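Local structure of hypothetical protein APE0754 (Aeropyrum pernix, 1TUA) at residues Arg5-Val10 with Met45-Pro50; Gln87-Val92 with Ala139-Tyr144; Asp93-Val98 with Gly134-Ala139. The protein is of unknown function but contains two KH-like units and may bind RNA. All coordinates share one frame; numbering follows the deposited sequence.

Contact 1: residues Arg5-Val10 with Met45-Pro50; sequences RIYVKV and MVIVEP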
loop_
_atom_site.group_PDB
_atom_site.type_symbol
_atom_site.label_atom_id
_atom_site.label_comp_id
_atom_site.label_asym_id
_atom_site.label_seq_id
_atom_site.Cartn_x
_atom_site.Cartn_y
_atom_site.Cartn_z
ATOM N N ARG A 5 -10.035 9.295 16.762
ATOM C CA ARG A 5 -8.590 9.460 16.735
ATOM C C ARG A 5 -8.012 8.146 16.259
ATOM O O ARG A 5 -8.347 7.089 16.792
ATOM C CB ARG A 5 -8.035 9.769 18.133
ATOM C CG ARG A 5 -8.456 11.101 18.702
ATOM C CD ARG A 5 -7.680 11.413 19.984
ATOM N NE ARG A 5 -7.973 12.757 20.478
ATOM C CZ ARG A 5 -9.029 13.072 21.223
ATOM N NH1 ARG A 5 -9.905 12.136 21.577
ATOM N NH2 ARG A 5 -9.217 14.330 21.601
ATOM N N ILE A 6 -7.163 8.210 15.242
ATOM C CA ILE A 6 -6.530 7.007 14.733
ATOM C C ILE A 6 -5.030 7.107 14.990
ATOM O O ILE A 6 -4.350 7.997 14.471
ATOM C CB ILE A 6 -6.796 6.820 13.219
ATOM C CG1 ILE A 6 -8.304 6.688 12.978
ATOM C CG2 ILE A 6 -6.063 5.579 12.706
ATOM C CD1 ILE A 6 -8.692 6.401 11.534
ATOM N N TYR A 7 -4.529 6.203 15.823
ATOM C CA TYR A 7 -3.113 6.156 16.152
ATOM C C TYR A 7 -2.415 5.271 15.133
ATOM O O TYR A 7 -2.845 4.147 14.871
ATOM C CB TYR A 7 -2.920 5.577 17.555
ATOM C CG TYR A 7 -3.361 6.507 18.652
ATOM C CD1 TYR A 7 -2.425 7.172 19.442
ATOM C CD2 TYR A 7 -4.715 6.740 18.892
ATOM C CE1 TYR A 7 -2.825 8.050 20.449
ATOM C CE2 TYR A 7 -5.127 7.622 19.898
ATOM C CZ TYR A 7 -4.173 8.272 20.670
ATOM O OH TYR A 7 -4.562 9.143 21.662
ATOM N N VAL A 8 -1.343 5.781 14.548
ATOM C CA VAL A 8 -0.596 5.017 13.564
ATOM C C VAL A 8 0.863 4.908 14.002
ATOM O O VAL A 8 1.567 5.916 14.100
ATOM C CB VAL A 8 -0.652 5.697 12.176
ATOM C CG1 VAL A 8 0.102 4.860 11.150
ATOM C CG2 VAL A 8 -2.094 5.897 11.758
ATOM N N LYS A 9 1.305 3.684 14.280
ATOM C CA LYS A 9 2.688 3.467 14.683
ATOM C C LYS A 9 3.527 3.572 13.421
ATOM O O LYS A 9 3.224 2.932 12.418
ATOM C CB LYS A 9 2.861 2.079 15.303
ATOM C CG LYS A 9 4.286 1.783 15.776
ATOM C CD LYS A 9 4.708 2.713 16.915
ATOM C CE LYS A 9 6.183 2.550 17.259
ATOM N NZ LYS A 9 7.054 2.870 16.093
ATOM N N VAL A 10 4.572 4.385 13.459
ATOM C CA VAL A 10 5.427 4.553 12.290
ATOM C C VAL A 10 6.826 4.000 12.555
ATOM O O VAL A 10 7.362 4.162 13.650
ATOM C CB VAL A 10 5.525 6.055 11.896
ATOM C CG1 VAL A 10 6.529 6.247 10.773
ATOM C CG2 VAL A 10 4.146 6.564 11.462
ATOM N N MET A 45 4.990 7.650 16.955
ATOM C CA MET A 45 3.566 7.396 16.829
ATOM C C MET A 45 2.931 8.657 16.255
ATOM O O MET A 45 3.318 9.777 16.593
ATOM C CB MET A 45 2.986 7.096 18.214
ATOM C CG MET A 45 1.498 6.820 18.261
ATOM S SD MET A 45 1.057 5.203 17.611
ATOM C CE MET A 45 1.476 4.144 19.023
ATOM N N VAL A 46 1.964 8.471 15.368
ATOM C CA VAL A 46 1.271 9.590 14.757
ATOM C C VAL A 46 -0.209 9.483 15.126
ATOM O O VAL A 46 -0.754 8.383 15.206
ATOM C CB VAL A 46 1.466 9.549 13.219
ATOM C CG1 VAL A 46 0.521 10.523 12.527
ATOM C CG2 VAL A 46 2.931 9.882 12.885
ATOM N N ILE A 47 -0.846 10.614 15.400
ATOM C CA ILE A 47 -2.265 10.611 15.737
ATOM C C ILE A 47 -3.006 11.446 14.698
ATOM O O ILE A 47 -2.657 12.600 14.456
ATOM C CB ILE A 47 -2.525 11.210 17.134
ATOM C CG1 ILE A 47 -1.652 10.499 18.169
ATOM C CG2 ILE A 47 -4.006 11.069 17.489
ATOM C CD1 ILE A 47 -1.751 11.082 19.559
ATOM N N VAL A 48 -4.023 10.850 14.085
ATOM C CA VAL A 48 -4.816 11.530 13.070
ATOM C C VAL A 48 -6.195 11.844 13.648
ATOM O O VAL A 48 -6.868 10.957 14.165
ATOM C CB VAL A 48 -4.990 10.644 11.811
ATOM C CG1 VAL A 48 -5.716 11.421 10.728
ATOM C CG2 VAL A 48 -3.622 10.168 11.309
ATOM N N GLU A 49 -6.594 13.112 13.575
ATOM C CA GLU A 49 -7.888 13.550 14.083
ATOM C C GLU A 49 -8.581 14.440 13.062
ATOM O O GLU A 49 -7.932 15.055 12.222
ATOM C CB GLU A 49 -7.729 14.401 15.343
ATOM C CG GLU A 49 -6.903 13.825 16.456
ATOM C CD GLU A 49 -6.731 14.844 17.566
ATOM O OE1 GLU A 49 -6.384 16.002 17.246
ATOM O OE2 GLU A 49 -6.942 14.497 18.746
ATOM N N PRO A 50 -9.915 14.527 13.131
ATOM C CA PRO A 50 -10.631 15.385 12.185
ATOM C C PRO A 50 -10.494 16.823 12.699
ATOM O O PRO A 50 -10.364 17.035 13.909
ATOM C CB PRO A 50 -12.067 14.869 12.273
ATOM C CG PRO A 50 -12.176 14.448 13.716
ATOM C CD PRO A 50 -10.853 13.746 13.962
HETATM O O HOH W 1 -7.684 16.647 20.371
#

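Contact 2: residues Gln87-Val92 with Ala139-Tyr144; sequences QILVVV and AIIGDY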
loop_
_atom_site.group_PDB
_atom_site.type_symbol
_atom_site.label_atom_id
_atom_site.label_comp_id
_atom_site.label_asym_id
_atom_site.label_seq_id
_atom_site.Cartn_x
_atom_site.Cartn_y
_atom_site.Cartn_z
ATOM N N GLN A 87 -9.261 3.353 -3.917
ATOM C CA GLN A 87 -7.896 2.850 -3.746
ATOM C C GLN A 87 -7.713 2.369 -2.307
ATOM O O GLN A 87 -8.129 3.040 -1.367
ATOM C CB GLN A 87 -6.865 3.947 -4.058
ATOM C CG GLN A 87 -6.980 4.544 -5.447
ATOM C CD GLN A 87 -6.916 3.489 -6.523
ATOM O OE1 GLN A 87 -5.886 2.836 -6.716
ATOM N NE2 GLN A 87 -8.025 3.299 -7.229
ATOM N N ILE A 88 -7.103 1.199 -2.137
ATOM C CA ILE A 88 -6.861 0.648 -0.810
ATOM C C ILE A 88 -5.404 0.193 -0.660
ATOM O O ILE A 88 -4.655 0.091 -1.631
ATOM C CB ILE A 88 -7.779 -0.569 -0.506
ATOM C CG1 ILE A 88 -7.435 -1.728 -1.443
ATOM C CG2 ILE A 88 -9.243 -0.175 -0.654
ATOM C CD1 ILE A 88 -8.080 -3.033 -1.060
ATOM N N LEU A 89 -5.022 -0.083 0.576
ATOM C CA LEU A 89 -3.678 -0.535 0.883
ATOM C C LEU A 89 -3.739 -1.974 1.375
ATOM O O LEU A 89 -4.460 -2.282 2.324
ATOM C CB LEU A 89 -3.069 0.351 1.968
ATOM C CG LEU A 89 -1.719 -0.075 2.553
ATOM C CD1 LEU A 89 -0.635 -0.003 1.483
ATOM C CD2 LEU A 89 -1.380 0.846 3.723
ATOM N N VAL A 90 -2.992 -2.851 0.714
ATOM C CA VAL A 90 -2.930 -4.256 1.096
ATOM C C VAL A 90 -1.477 -4.564 1.381
ATOM O O VAL A 90 -0.591 -4.091 0.670
ATOM C CB VAL A 90 -3.428 -5.167 -0.024
ATOM C CG1 VAL A 90 -3.148 -6.625 0.329
ATOM C CG2 VAL A 90 -4.916 -4.944 -0.229
ATOM N N VAL A 91 -1.225 -5.351 2.421
ATOM C CA VAL A 91 0.147 -5.680 2.783
ATOM C C VAL A 91 0.384 -7.173 2.890
ATOM O O VAL A 91 -0.445 -7.906 3.426
ATOM C CB VAL A 91 0.535 -5.039 4.136
ATOM C CG1 VAL A 91 1.964 -5.422 4.507
ATOM C CG2 VAL A 91 0.395 -3.527 4.059
ATOM N N VAL A 92 1.521 -7.614 2.361
ATOM C CA VAL A 92 1.918 -9.012 2.437
ATOM C C VAL A 92 3.114 -9.059 3.384
ATOM O O VAL A 92 4.167 -8.491 3.094
ATOM C CB VAL A 92 2.340 -9.560 1.060
ATOM C CG1 VAL A 92 2.909 -10.961 1.207
ATOM C CG2 VAL A 92 1.140 -9.588 0.129
ATOM N N ALA A 139 4.024 -3.859 0.353
ATOM C CA ALA A 139 2.813 -3.044 0.376
ATOM C C ALA A 139 2.289 -2.816 -1.039
ATOM O O ALA A 139 3.064 -2.580 -1.970
ATOM C CB ALA A 139 3.104 -1.708 1.057
ATOM N N ILE A 140 0.967 -2.861 -1.182
ATOM C CA ILE A 140 0.313 -2.709 -2.475
ATOM C C ILE A 140 -0.816 -1.688 -2.415
ATOM O O ILE A 140 -1.635 -1.722 -1.503
ATOM C CB ILE A 140 -0.309 -4.056 -2.912
ATOM C CG1 ILE A 140 0.760 -5.151 -2.911
ATOM C CG2 ILE A 140 -0.979 -3.914 -4.276
ATOM C CD1 ILE A 140 0.186 -6.567 -2.874
ATOM N N ILE A 141 -0.863 -0.798 -3.400
ATOM C CA ILE A 141 -1.919 0.206 -3.483
ATOM C C ILE A 141 -2.648 0.052 -4.813
ATOM O O ILE A 141 -2.018 0.066 -5.872
ATOM C CB ILE A 141 -1.360 1.650 -3.417
ATOM C CG1 ILE A 141 -0.672 1.897 -2.064
ATOM C CG2 ILE A 141 -2.500 2.646 -3.632
ATOM C CD1 ILE A 141 0.156 3.168 -2.011
ATOM N N GLY A 142 -3.970 -0.094 -4.751
ATOM C CA GLY A 142 -4.778 -0.229 -5.958
ATOM C C GLY A 142 -6.232 -0.432 -5.570
ATOM O O GLY A 142 -6.542 -0.411 -4.379
ATOM N N ASP A 143 -7.141 -0.609 -6.532
ATOM C CA ASP A 143 -8.525 -0.847 -6.130
ATOM C C ASP A 143 -8.597 -2.273 -5.598
ATOM O O ASP A 143 -7.689 -3.075 -5.828
ATOM C CB ASP A 143 -9.541 -0.600 -7.274
ATOM C CG ASP A 143 -9.335 -1.495 -8.475
ATOM O OD1 ASP A 143 -9.276 -2.730 -8.315
ATOM O OD2 ASP A 143 -9.253 -0.957 -9.599
ATOM N N TYR A 144 -9.663 -2.583 -4.873
ATOM C CA TYR A 144 -9.818 -3.893 -4.254
ATOM C C TYR A 144 -9.400 -5.128 -5.047
ATOM O O TYR A 144 -8.528 -5.876 -4.613
ATOM C CB TYR A 144 -11.259 -4.094 -3.781
ATOM C CG TYR A 144 -11.418 -5.384 -3.016
ATOM C CD1 TYR A 144 -10.847 -5.539 -1.755
ATOM C CD2 TYR A 144 -12.073 -6.474 -3.583
ATOM C CE1 TYR A 144 -10.920 -6.751 -1.076
ATOM C CE2 TYR A 144 -12.152 -7.693 -2.913
ATOM C CZ TYR A 144 -11.572 -7.825 -1.663
ATOM O OH TYR A 144 -11.636 -9.030 -1.004
#

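Contact 3: residues Asp93-Val98 with Gly134-Ala139; sequences DLKQVV and GEYEVA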
loop_
_atom_site.group_PDB
_atom_site.type_symbol
_atom_site.label_atom_id
_atom_site.label_comp_id
_atom_site.label_asym_id
_atom_site.label_seq_id
_atom_site.Cartn_x
_atom_site.Cartn_y
_atom_site.Cartn_z
ATOM N N ASP A 93 2.940 -9.700 4.535
ATOM C CA ASP A 93 4.034 -9.802 5.493
ATOM C C ASP A 93 4.792 -11.077 5.142
ATOM O O ASP A 93 4.306 -12.185 5.382
ATOM C CB ASP A 93 3.504 -9.888 6.926
ATOM C CG ASP A 93 4.609 -9.742 7.959
ATOM O OD1 ASP A 93 5.630 -10.451 7.842
ATOM O OD2 ASP A 93 4.460 -8.916 8.886
ATOM N N LEU A 94 5.984 -10.913 4.570
ATOM C CA LEU A 94 6.785 -12.050 4.146
ATOM C C LEU A 94 7.216 -12.992 5.272
ATOM O O LEU A 94 7.547 -14.150 5.013
ATOM C CB LEU A 94 8.005 -11.560 3.355
ATOM C CG LEU A 94 7.674 -10.755 2.086
ATOM C CD1 LEU A 94 8.949 -10.282 1.418
ATOM C CD2 LEU A 94 6.865 -11.614 1.124
ATOM N N LYS A 95 7.214 -12.517 6.513
ATOM C CA LYS A 95 7.604 -13.390 7.612
ATOM C C LYS A 95 6.534 -14.450 7.854
ATOM O O LYS A 95 6.765 -15.437 8.558
ATOM C CB LYS A 95 7.867 -12.579 8.881
ATOM C CG LYS A 95 9.169 -11.806 8.821
ATOM C CD LYS A 95 9.503 -11.165 10.148
ATOM C CE LYS A 95 10.840 -10.444 10.072
ATOM N NZ LYS A 95 11.166 -9.719 11.333
ATOM N N GLN A 96 5.358 -14.242 7.267
ATOM C CA GLN A 96 4.272 -15.208 7.389
ATOM C C GLN A 96 4.634 -16.419 6.543
ATOM O O GLN A 96 4.058 -17.490 6.693
ATOM C CB GLN A 96 2.954 -14.616 6.888
ATOM C CG GLN A 96 2.271 -13.715 7.882
ATOM C CD GLN A 96 0.915 -13.252 7.397
ATOM O OE1 GLN A 96 0.100 -14.050 6.942
ATOM N NE2 GLN A 96 0.661 -11.957 7.499
ATOM N N VAL A 97 5.602 -16.232 5.650
ATOM C CA VAL A 97 6.055 -17.304 4.771
ATOM C C VAL A 97 7.398 -17.873 5.220
ATOM O O VAL A 97 7.529 -19.077 5.433
ATOM C CB VAL A 97 6.212 -16.804 3.318
ATOM C CG1 VAL A 97 6.714 -17.931 2.427
ATOM C CG2 VAL A 97 4.889 -16.274 2.810
ATOM N N VAL A 98 8.386 -16.997 5.376
ATOM C CA VAL A 98 9.735 -17.401 5.757
ATOM C C VAL A 98 10.096 -17.242 7.235
ATOM O O VAL A 98 11.255 -17.435 7.622
ATOM C CB VAL A 98 10.778 -16.628 4.922
ATOM C CG1 VAL A 98 10.511 -16.845 3.441
ATOM C CG2 VAL A 98 10.726 -15.138 5.264
ATOM N N GLY A 134 9.507 -3.680 0.981
ATOM C CA GLY A 134 10.284 -3.154 2.091
ATOM C C GLY A 134 11.176 -4.202 2.725
ATOM O O GLY A 134 11.550 -5.180 2.077
ATOM N N GLU A 135 11.510 -4.000 3.996
ATOM C CA GLU A 135 12.366 -4.929 4.731
ATOM C C GLU A 135 11.808 -6.352 4.694
ATOM O O GLU A 135 12.510 -7.295 4.312
ATOM C CB GLU A 135 12.517 -4.465 6.187
ATOM C CG GLU A 135 13.450 -5.335 7.025
ATOM C CD GLU A 135 13.739 -4.745 8.405
ATOM O OE1 GLU A 135 12.789 -4.560 9.199
ATOM O OE2 GLU A 135 14.926 -4.466 8.694
ATOM N N TYR A 136 10.550 -6.508 5.092
ATOM C CA TYR A 136 9.915 -7.821 5.086
ATOM C C TYR A 136 8.435 -7.718 4.757
ATOM O O TYR A 136 7.714 -8.715 4.784
ATOM C CB TYR A 136 10.110 -8.513 6.439
ATOM C CG TYR A 136 9.518 -7.756 7.601
ATOM C CD1 TYR A 136 8.175 -7.907 7.944
ATOM C CD2 TYR A 136 10.287 -6.846 8.326
ATOM C CE1 TYR A 136 7.611 -7.164 8.981
ATOM C CE2 TYR A 136 9.731 -6.095 9.363
ATOM C CZ TYR A 136 8.392 -6.259 9.683
ATOM O OH TYR A 136 7.829 -5.501 10.686
ATOM N N GLU A 137 7.982 -6.506 4.444
ATOM C CA GLU A 137 6.579 -6.286 4.090
ATOM C C GLU A 137 6.459 -5.762 2.666
ATOM O O GLU A 137 7.179 -4.839 2.286
ATOM C CB GLU A 137 5.944 -5.276 5.049
ATOM C CG GLU A 137 5.740 -5.811 6.453
ATOM C CD GLU A 137 5.695 -4.712 7.498
ATOM O OE1 GLU A 137 6.672 -3.929 7.589
ATOM O OE2 GLU A 137 4.689 -4.637 8.236
ATOM N N VAL A 138 5.575 -6.361 1.872
ATOM C CA VAL A 138 5.347 -5.883 0.509
ATOM C C VAL A 138 3.996 -5.178 0.526
ATOM O O VAL A 138 2.956 -5.811 0.720
ATOM C CB VAL A 138 5.301 -7.016 -0.508
ATOM C CG1 VAL A 138 5.072 -6.442 -1.898
ATOM C CG2 VAL A 138 6.603 -7.796 -0.462
ATOM N N ALA A 139 4.024 -3.859 0.353
ATOM C CA ALA A 139 2.813 -3.044 0.376
ATOM C C ALA A 139 2.289 -2.816 -1.039
ATOM O O ALA A 139 3.064 -2.580 -1.970
ATOM C CB ALA A 139 3.104 -1.708 1.057
HETATM O O HOH W 2 2.913 -6.655 8.652
#

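Contact 1: residues Arg5-Val10 with Met45-Pro50
Ile6, Val8, Val46 and Val48 share one face of the sheet, where Ile6 CB lies 4.5 Å from Val48 CB; Ile6, Val8 and Val48 also rest on helix 57-72, which backs the sheet. Just past the end of strand 6-9, Val10 extends this row, its CG2 touching Val46 CG2 at 3.8 Å. Behind the side chains, two hydrogen-bonded antiparallel pairs, Ile6 with Val48 and Val8 with Val46, join the backbones. The shortest of their four bonds, Val8 N to Val46 O at 2.7 Å, is also nearly straight, at 172°. The pairing illustrates how a type I KH unit brings its first and third strands together: strand 45-50 sits in the middle of the three-stranded sheet, flanked by 6-9 and 35-40. On the opposite face Tyr7 and Ile47 run side by side. Ile47 CG2 sits over the ring centre, 4.3 Å from the centroid. With CG1 beside the backbone N (chi1 -53°), CD1 reaches along the same ring to within 3.3 Å of Tyr7 CE1. Met45, bent at its second and third torsions, brings SD within 4.0 Å of Tyr7 CB. Towards the polar edge, extended Arg5 lies alongside Glu49 in a salt bridge, NE to OE2 at 2.7 Å. That bond takes the anti lone pair of OE2 and leans 27° from the guanidinium plane. A water bridges Arg5 NH2 and Glu49 OE2, while Arg5 NH2 also bonds to Ala1 O.

Contact 2: residues Gln87-Val92 with Ala139-Tyr144
The first and third strands of a KH-like sheet meet where Leu89 pairs with Ile141 and Val90 with Ile140. Val90 and Ile140 form a hydrogen-bonded antiparallel pair: Ile140 N reaches Val90 O at 2.7 Å, nearly in line with the carbonyl, and Val90 N answers to Ile140 O. Leu89 CD1 lies on the other face, 4.0 Å from Ile141 CG1 and 4.1 Å from Ala139 CB. Leu89 and Ala139 both continue onto helix 57-72, whereas Val90 and Ile140 pack on helix 144-158. A central strand thus meets helices on its two faces, an instance of the layered alpha-beta sandwich built by this chain. At Gly142 the strand turns a corner, yet still pairs with Ile88: Ile88 N bonds to Gly142 O at 2.8 Å, 33° out of the carbonyl plane. Ile88 CG1 stands between its own backbone N and carbonyl carbon (chi1 65°), which carries CD1 to the edge of the Tyr144 ring, 3.8 Å from CD1 of that ring. Gln87, bent at chi2 (-55°), folds its amide over the corner, OE1 3.3 Å from Gly142 CA; OE1 also accepts from Arg81 NE. Putting an alanine at Gln87 would probably cost Arg81 this acceptor and strip the amide cover from Gly142. Next along, Asp143 takes the N-cap position of helix 144-158 and pairs with Arg146 through OD2.

Contact 3: residues Asp93-Val98 with Gly134-Ala139
Tyr136 O receives the N-H of Leu94 at 2.8 Å, the donor standing almost straight ahead of the carbonyl (C=O...N angle 174°). The same oxygen is pressed by the leucine side chain, with Leu94 CB only 3.2 Å away. Beyond CB, the side chain runs on to Val138, CD1 to CG2 at 3.9 Å, and buries itself against Leu105, Ile108 and Ile112 of helix 102-113. One residue earlier, Asp93 forms an Asx turn: its OD1 accepts from Lys95 N at 2.9 Å and caps the start of the short helix 95-98. Leu94 O then accepts from both Val97 N and Val98 N, two donors from the same helical turn. The Asp93 carboxylate meanwhile meets the Tyr136 ring at its edge, OD2 lying in the ring plane 3.6 Å from CE1, with the two flat groups turned 40° apart. With CG between its backbone N and carbonyl carbon (chi1 60°), the Tyr136 ring is set beside Asp93 and against the extended Lys95, which crosses one of its faces. Lys95 NZ makes a cation-pi contact 4.4 Å from the Tyr136 centroid, and CE adds a CH-pi contact over the same face. Asp93 OD2 and Glu137 OE2 are like charges 4.3 Å apart. A water donates to both carboxylates, and Lys11 pairs with Glu137 OE1; together they would be expected to ease the repulsion, though the proximity may still raise the affinity of one acid for a proton. Asp93 and Glu137 themselves form the last antiparallel bridge, a non-hydrogen-bonded pair, before the first strand of this KH-like unit breaks off into the capped helical turn that leads towards helix 102-113.

How the contacts relate
From the N terminus, contact 1 comes first, closing the loop that holds helices 15-19 and 24-33 and strand 35-40, and so completing one three-stranded sheet. Helix 57-72 follows and packs on both this sheet and the next, whose nearest atoms in contact 2 are about 9 Å from contact 1. Contact 2 then closes a second loop, built in the same strand order, and contact 3 is nested inside it. These two share Ala139 and the strand pair 87-93 and 137-141: Val92 N, 2.8 Å from Val138 O in a probable hydrogen bond, joins one to the other. The series thus shows a KH-like topology used twice in one chain.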